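Local coordinates for adherence and virulence protein A (PDB 6PON) that probably mediates pneumococcal adherence and virulence by binding host fibronectin, at residues B[10-13]-B[14-18]; B[209-212]-B[213-217]. All blocks are in the same frame, centred on the assembly; numbering follows the deposited sequence.

Contact 1 (B[10-13]-B[14-18]); sequences HIVE and ELRSE
Glu13 and Arg16, one helical turn apart, form a salt bridge in which OE2 of Glu13 lies 2.7 Å from NH1 of Arg16. The carboxylate comes to the edge of the guanidinium, near its plane; the bridge is single, and the two flat groups are twisted 52° against each other. Glu13 gets there by a bend at chi2 (65°), and Arg16 by folding back at chi3 (-75°). The carbonyl O of Val12 sits over one guanidinium face, off toward its rim, while NE of Arg16 is bonded to the backbone O of Ile91, which fixes the group from strand 87-93. A long charged chain suits this margin, since it carries the head from the helix to both Glu13 and that carbonyl.

Ile11 CG1 meets Leu15 CG at 4.3 Å; Ile11 also packs on Leu255 of the second subunit, whereas Leu15 continues onto Leu48, Ile59 and Leu61, and Val12 onto Ile91. Glu14 runs extended past Ile11, and its OE2 takes the backbone N-H of the same Leu255. Backbone i to i+4 bonds, such as Leu15 N to Ile11 O (2.9 Å), carry the framework of an alpha-helix with antiparallel sheets against one side and the second subunit against another.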
loop_
_atom_site.group_PDB
_atom_site.type_symbol
_atom_site.label_atom_id
_atom_site.label_comp_id
_atom_site.label_asym_id
_atom_site.label_seq_id
_atom_site.Cartn_x
_atom_site.Cartn_y
_atom_site.Cartn_z
ATOM N N HIS B 10 -5.127 6.613 22.691
ATOM C CA HIS B 10 -4.524 5.498 23.409
ATOM C C HIS B 10 -4.663 5.667 24.915
ATOM O O HIS B 10 -5.105 4.741 25.608
ATOM C CB HIS B 10 -3.060 5.331 22.995
ATOM C CG HIS B 10 -2.896 4.702 21.647
ATOM N ND1 HIS B 10 -2.572 3.372 21.477
ATOM C CD2 HIS B 10 -3.053 5.211 20.403
ATOM C CE1 HIS B 10 -2.514 3.098 20.188
ATOM N NE2 HIS B 10 -2.811 4.195 19.515
ATOM N N ILE B 11 -4.316 6.842 25.448
ATOM C CA ILE B 11 -4.277 6.953 26.904
ATOM C C ILE B 11 -5.682 6.960 27.503
ATOM O O ILE B 11 -5.872 6.533 28.649
ATOM C CB ILE B 11 -3.472 8.187 27.355
ATOM C CG1 ILE B 11 -3.154 8.059 28.861
ATOM C CG2 ILE B 11 -4.243 9.470 27.052
ATOM C CD1 ILE B 11 -1.991 8.925 29.355
ATOM N N VAL B 12 -6.685 7.416 26.753
ATOM C CA VAL B 12 -8.013 7.495 27.347
ATOM C C VAL B 12 -8.567 6.097 27.557
ATOM O O VAL B 12 -9.391 5.877 28.455
ATOM C CB VAL B 12 -8.950 8.367 26.494
ATOM C CG1 VAL B 12 -9.361 7.636 25.253
ATOM C CG2 VAL B 12 -10.182 8.761 27.295
ATOM N N GLU B 13 -8.091 5.123 26.772
ATOM C CA GLU B 13 -8.457 3.731 27.016
ATOM C C GLU B 13 -7.873 3.221 28.332
ATOM O O GLU B 13 -8.559 2.511 29.083
ATOM C CB GLU B 13 -8.010 2.858 25.842
ATOM C CG GLU B 13 -8.437 1.420 26.003
ATOM C CD GLU B 13 -9.947 1.271 25.967
ATOM O OE1 GLU B 13 -10.521 0.614 26.864
ATOM O OE2 GLU B 13 -10.597 1.798 25.042
ATOM N N GLU B 14 -6.611 3.575 28.628
ATOM C CA GLU B 14 -6.005 3.244 29.921
ATOM C C GLU B 14 -6.746 3.925 31.069
ATOM O O GLU B 14 -6.969 3.323 32.127
ATOM C CB GLU B 14 -4.529 3.667 29.974
ATOM C CG GLU B 14 -3.573 3.032 28.965
ATOM C CD GLU B 14 -2.128 3.537 29.135
ATOM O OE1 GLU B 14 -1.904 4.496 29.927
ATOM O OE2 GLU B 14 -1.218 2.964 28.490
ATOM N N LEU B 15 -7.065 5.214 30.904
ATOM C CA LEU B 15 -7.730 5.936 31.980
ATOM C C LEU B 15 -9.091 5.319 32.242
ATOM O O LEU B 15 -9.504 5.170 33.393
ATOM C CB LEU B 15 -7.866 7.424 31.640
ATOM C CG LEU B 15 -6.600 8.239 31.347
ATOM C CD1 LEU B 15 -6.930 9.680 30.963
ATOM C CD2 LEU B 15 -5.655 8.212 32.512
ATOM N N ARG B 16 -9.771 4.898 31.177
ATOM C CA ARG B 16 -11.075 4.276 31.328
ATOM C C ARG B 16 -10.979 3.027 32.195
ATOM O O ARG B 16 -11.659 2.915 33.229
ATOM C CB ARG B 16 -11.640 3.947 29.953
ATOM C CG ARG B 16 -13.118 3.708 29.926
ATOM C CD ARG B 16 -13.562 3.402 28.508
ATOM N NE ARG B 16 -13.589 4.588 27.657
ATOM C CZ ARG B 16 -12.816 4.781 26.587
ATOM N NH1 ARG B 16 -11.932 3.868 26.218
ATOM N NH2 ARG B 16 -12.935 5.899 25.877
ATOM N N SER B 17 -10.100 2.095 31.817
ATOM C CA SER B 17 -10.068 0.824 32.521
ATOM C C SER B 17 -9.438 0.946 33.906
ATOM O O SER B 17 -9.660 0.075 34.755
ATOM C CB SER B 17 -9.342 -0.234 31.676
ATOM O OG SER B 17 -7.957 -0.294 31.959
ATOM N N GLU B 18 -8.669 1.994 34.174
ATOM C CA GLU B 18 -8.137 2.110 35.525
ATOM C C GLU B 18 -9.054 2.878 36.460
ATOM O O GLU B 18 -8.990 2.665 37.674
ATOM C CB GLU B 18 -6.757 2.761 35.518
ATOM C CG GLU B 18 -5.699 1.854 34.942
ATOM C CD GLU B 18 -4.861 1.187 36.020
ATOM O OE1 GLU B 18 -4.785 -0.056 36.008
ATOM O OE2 GLU B 18 -4.274 1.878 36.872
#

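Contact 2 (B[209-212]-B[213-217]); sequences ELER and ILVSE
Leu210 and Leu214, four residues apart and both buried, make the close apolar part of this stretch of helix 204-225. CG of Leu210 lies 4.1 Å from CD1 of Leu214, and the two side chains slant across each other. Leu210 CG is trans to its own N (chi1 -172°), whereas Leu214 CG stands beside its N (chi1 -58°) and leans toward Leu210 O. Branched, uncharged leucines suit a face closed off from water. Beside them Leu214 N donates to Leu210 O at 3.0 Å.

The opposite chemistry appears round Arg212, which is exposed. Its NH2 gives a hydrogen bond to OE2 of Glu209 (2.9 Å) within a salt bridge, and NE adds a weak one to OE1. The NH2–OE2 bond lies almost in the guanidinium plane but reaches OE2 from 48° above the carboxylate plane, so the fit is flat for the arginine and skewed for the acid. Ile213 runs alongside this ion pair: its CD1 is 3.7 Å from Glu209 OE2, and its CG1 is 3.5 Å from Arg212 NH2. An apolar chain suits a place where it also packs on Phe225 of the second subunit, as Glu209 does on Phe244 of that subunit. On the open side the approach is loose, Arg212 NH1 coming only to 4.4 Å from Ser216 CB.

Further round, Val215 CG2 rests 3.4 Å from Glu211 O, and Val215 also touches Phe182 of the second subunit. Glu211 turns its OE1 to the backbone N-H of Ala192, tying helix 204-225 to the start of helix 192-198. A buried i to i+4 leucine pair, with a Glu-Arg i to i+3 pair at the margin, characterises an amphipathic alpha-helix, here one that takes part in the subunit interface.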
loop_
_atom_site.group_PDB
_atom_site.type_symbol
_atom_site.label_atom_id
_atom_site.label_comp_id
_atom_site.label_asym_id
_atom_site.label_seq_id
_atom_site.Cartn_x
_atom_site.Cartn_y
_atom_site.Cartn_z
ATOM N N GLU B 209 5.043 10.165 10.566
ATOM C CA GLU B 209 5.121 8.713 10.647
ATOM C C GLU B 209 4.112 8.064 9.718
ATOM O O GLU B 209 4.446 7.128 8.990
ATOM C CB GLU B 209 4.896 8.244 12.085
ATOM C CG GLU B 209 4.783 6.724 12.218
ATOM C CD GLU B 209 6.107 5.999 12.008
ATOM O OE1 GLU B 209 7.145 6.677 11.836
ATOM O OE2 GLU B 209 6.116 4.747 12.044
ATOM N N LEU B 210 2.876 8.560 9.712
ATOM C CA LEU B 210 1.891 8.032 8.782
ATOM C C LEU B 210 2.335 8.254 7.340
ATOM O O LEU B 210 2.289 7.323 6.523
ATOM C CB LEU B 210 0.528 8.662 9.033
ATOM C CG LEU B 210 -0.625 8.034 8.240
ATOM C CD1 LEU B 210 -0.663 6.516 8.408
ATOM C CD2 LEU B 210 -1.982 8.665 8.593
ATOM N N GLU B 211 2.762 9.480 7.003
ATOM C CA GLU B 211 3.277 9.722 5.659
ATOM C C GLU B 211 4.368 8.717 5.309
ATOM O O GLU B 211 4.357 8.129 4.220
ATOM C CB GLU B 211 3.818 11.150 5.501
ATOM C CG GLU B 211 4.508 11.369 4.112
ATOM C CD GLU B 211 5.204 12.734 3.922
ATOM O OE1 GLU B 211 4.874 13.724 4.606
ATOM O OE2 GLU B 211 6.090 12.819 3.045
ATOM N N ARG B 212 5.308 8.492 6.235
ATOM C CA ARG B 212 6.389 7.552 5.962
ATOM C C ARG B 212 5.860 6.144 5.766
ATOM O O ARG B 212 6.394 5.384 4.952
ATOM C CB ARG B 212 7.405 7.558 7.096
ATOM C CG ARG B 212 8.619 6.706 6.803
ATOM C CD ARG B 212 9.322 6.300 8.093
ATOM N NE ARG B 212 8.432 5.536 8.968
ATOM C CZ ARG B 212 8.243 4.220 8.879
ATOM N NH1 ARG B 212 8.889 3.525 7.946
ATOM N NH2 ARG B 212 7.403 3.604 9.709
ATOM N N ILE B 213 4.812 5.782 6.500
ATOM C CA ILE B 213 4.293 4.427 6.427
ATOM C C ILE B 213 3.681 4.171 5.064
ATOM O O ILE B 213 3.918 3.124 4.452
ATOM C CB ILE B 213 3.285 4.198 7.559
ATOM C CG1 ILE B 213 4.039 4.004 8.871
ATOM C CG2 ILE B 213 2.341 3.039 7.234
ATOM C CD1 ILE B 213 3.117 3.871 10.082
ATOM N N LEU B 214 2.898 5.127 4.562
ATOM C CA LEU B 214 2.209 4.927 3.297
ATOM C C LEU B 214 3.205 4.928 2.139
ATOM O O LEU B 214 3.089 4.118 1.215
ATOM C CB LEU B 214 1.125 5.999 3.118
ATOM C CG LEU B 214 0.044 6.105 4.195
ATOM C CD1 LEU B 214 -0.702 7.462 4.188
ATOM C CD2 LEU B 214 -0.946 4.969 4.057
ATOM N N VAL B 215 4.205 5.815 2.193
ATOM C CA VAL B 215 5.299 5.797 1.221
ATOM C C VAL B 215 5.977 4.433 1.209
ATOM O O VAL B 215 6.075 3.770 0.166
ATOM C CB VAL B 215 6.299 6.921 1.533
ATOM C CG1 VAL B 215 7.636 6.673 0.833
ATOM C CG2 VAL B 215 5.697 8.264 1.123
ATOM N N SER B 216 6.419 3.981 2.376
ATOM C CA SER B 216 7.084 2.690 2.477
ATOM C C SER B 216 6.188 1.550 1.995
ATOM O O SER B 216 6.656 0.624 1.329
ATOM C CB SER B 216 7.537 2.461 3.920
ATOM O OG SER B 216 8.114 1.176 4.059
ATOM N N GLU B 217 4.901 1.598 2.313
ATOM C CA GLU B 217 4.007 0.522 1.901
ATOM C C GLU B 217 3.824 0.512 0.394
ATOM O O GLU B 217 3.729 -0.555 -0.221
ATOM C CB GLU B 217 2.650 0.672 2.588
ATOM C CG GLU B 217 1.707 -0.490 2.302
ATOM C CD GLU B 217 2.302 -1.811 2.753
ATOM O OE1 GLU B 217 2.263 -2.772 1.948
ATOM O OE2 GLU B 217 2.837 -1.871 3.897
#

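Both contacts are stretches of about two and a half turns of helix, each joining an i to i+4 apolar pair to an i to i+3 glutamate-arginine pair, and both touch the second subunit. Their settings differ. Contact 1, on helix 5-19, is the more buried, with four of eight touching residues buried against two of eight in contact 2; it lies against strands of two antiparallel sheets, and Arg16 is also held by Ile91 O. Contact 2, on the long helix 204-225, lies farther from the chain centre and its Arg212 is exposed; its partners across the interface are mainly aromatic and apolar, whereas contact 1 adds polar bonds there. Their centres are 27 Å apart.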